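Local coordinates for protein SAWADEE HOMEODOMAIN HOMOLOG 1 (Arabidopsis thaliana, PDB 4IUP), which binds methylated histone H3 lysine 9 through its SAWADEE domain, the part present here, and acts with RNA polymerase IV in RNA-directed DNA methylation, at residues E7-S10 against A15-D18. The protein carries 2 engineered substitutions. Sequence-based numbering, arbitrary orientation.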
loop_
_atom_site.group_PDB
_atom_site.type_symbol
_atom_site.label_atom_id
_atom_site.label_comp_id
_atom_site.label_asym_id
_atom_site.label_seq_id
_atom_site.Cartn_x
_atom_site.Cartn_y
_atom_site.Cartn_z
ATOM N N GLU A 7 3.668 -2.794 7.623
ATOM C CA GLU A 7 3.865 -1.466 7.060
ATOM C C GLU A 7 3.077 -0.482 7.910
ATOM O O GLU A 7 2.079 -0.857 8.553
ATOM C CB GLU A 7 3.452 -1.397 5.577
ATOM C CG GLU A 7 1.994 -1.837 5.255
ATOM C CD GLU A 7 1.764 -2.112 3.764
ATOM O OE1 GLU A 7 2.728 -2.489 3.068
ATOM O OE2 GLU A 7 0.612 -1.974 3.284
ATOM N N ALA A 8 3.541 0.765 7.942
ATOM C CA ALA A 8 2.910 1.793 8.760
ATOM C C ALA A 8 2.639 3.053 7.955
ATOM O O ALA A 8 3.440 3.438 7.094
ATOM C CB ALA A 8 3.779 2.112 9.984
ATOM N N LYS A 9 1.554 3.724 8.257
ATOM C CA LYS A 9 1.186 4.900 7.524
ATOM C C LYS A 9 1.619 6.166 8.236
ATOM O O LYS A 9 1.208 6.441 9.329
ATOM C CB LYS A 9 -0.293 4.916 7.313
ATOM C CG LYS A 9 -0.819 6.059 6.571
ATOM C CD LYS A 9 -2.233 5.720 6.404
ATOM C CE LYS A 9 -3.042 6.821 6.482
ATOM N NZ LYS A 9 -2.888 7.376 5.159
ATOM N N SER A 10 2.444 6.922 7.575
ATOM C CA SER A 10 3.011 8.119 8.170
ATOM C C SER A 10 1.945 9.215 8.253
ATOM O O SER A 10 1.233 9.470 7.286
ATOM C CB SER A 10 4.212 8.582 7.348
ATOM O OG SER A 10 4.685 9.830 7.814
ATOM N N ALA A 15 1.390 8.282 3.436
ATOM C CA ALA A 15 1.898 7.156 2.657
ATOM C C ALA A 15 2.359 6.025 3.574
ATOM O O ALA A 15 2.619 6.254 4.764
ATOM C CB ALA A 15 3.028 7.608 1.743
ATOM N N TRP A 16 2.445 4.811 3.020
ATOM C CA TRP A 16 2.835 3.615 3.786
ATOM C C TRP A 16 4.318 3.279 3.640
ATOM O O TRP A 16 4.882 3.383 2.542
ATOM C CB TRP A 16 1.989 2.404 3.382
ATOM C CG TRP A 16 0.540 2.549 3.741
ATOM C CD1 TRP A 16 -0.436 3.147 2.990
ATOM C CD2 TRP A 16 -0.095 2.107 4.947
ATOM N NE1 TRP A 16 -1.638 3.094 3.649
ATOM C CE2 TRP A 16 -1.458 2.461 4.854
ATOM C CE3 TRP A 16 0.357 1.439 6.099
ATOM C CZ2 TRP A 16 -2.377 2.179 5.871
ATOM C CZ3 TRP A 16 -0.560 1.153 7.108
ATOM C CH2 TRP A 16 -1.913 1.525 6.984
ATOM N N TYR A 17 4.937 2.886 4.750
ATOM C CA TYR A 17 6.364 2.535 4.784
ATOM C C TYR A 17 6.578 1.211 5.521
ATOM O O TYR A 17 5.903 0.933 6.516
ATOM C CB TYR A 17 7.166 3.656 5.456
ATOM C CG TYR A 17 7.107 4.969 4.698
ATOM C CD1 TYR A 17 6.101 5.907 4.960
ATOM C CD2 TYR A 17 8.048 5.265 3.718
ATOM C CE1 TYR A 17 6.039 7.121 4.250
ATOM C CE2 TYR A 17 7.994 6.473 2.996
ATOM C CZ TYR A 17 6.989 7.391 3.272
ATOM O OH TYR A 17 6.938 8.581 2.569
ATOM N N ASP A 18 7.520 0.400 5.040
ATOM C CA ASP A 18 7.854 -0.857 5.711
ATOM C C ASP A 18 8.442 -0.613 7.102
ATOM O O ASP A 18 9.324 0.231 7.271
ATOM C CB ASP A 18 8.835 -1.679 4.874
ATOM C CG ASP A 18 8.203 -2.262 3.629
ATOM O OD1 ASP A 18 6.960 -2.313 3.548
ATOM O OD2 ASP A 18 8.960 -2.682 2.725
HETATM O O HOH W 1 4.925 -1.712 1.868
#
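The antiparallel beta hairpin of strands 6-9 and 16-27 in the SAWADEE domain brings Glu7, Ala8 and Lys9 beside Asp18, Tyr17 and Trp16. Ala8 and Tyr17 form a hydrogen-bonded pair: Ala8 N reaches Tyr17 O at 2.8 Å, and Tyr17 N returns the bond to Ala8 O. Ser10 N donates to Ala15 O at 2.9 Å, continuing the ladder toward the turn, while the Ser10 hydroxyl bonds to Glu48 and to the backbone of Arg12.

The indole of Trp16 lies between Lys9, its partner in a non-hydrogen-bonded pair, and Glu7, diagonally across on the same side of the sheet; its broad flat ring can serve both. Lys9 CB sits 3.5 Å from the centroid of the six-membered ring, only 3° off the normal, a CH-pi contact over the face. With CG anti to the backbone N (chi1 -180°), the lysine chain runs on across the indole until CD is 3.6 Å from Trp16 CZ2, and NZ bonds to Tyr14 O; a long aliphatic stem with a polar end suits both tasks. Over the opposite face, offset toward the rim, stands Glu7 OE2, while the methylene Glu7 CG lies 3.8 Å from Trp16 CE3. Cutting Trp16 back to an alanine would probably leave the Lys9 methylenes without their aromatic platform and open a gap beside Glu7.

Glu7 OE1 and Asp18 OD1, 4.3 Å apart, are bridged by a water that donates to both, which probably eases the repulsion between like charges. Glu7 OE2 is held by a salt bridge to Arg57 and a hydrogen bond to Ser60.

Arg57, on neighbouring strand 56-62, also makes a cation-pi contact with Trp16. Leu78 of strand 76-83 touches Glu7 and Trp16, whereas Leu88 of strand 86-98 packs on Ala15 and on Tyr17, whose amphipathic side chain also bonds Asp13 through its hydroxyl.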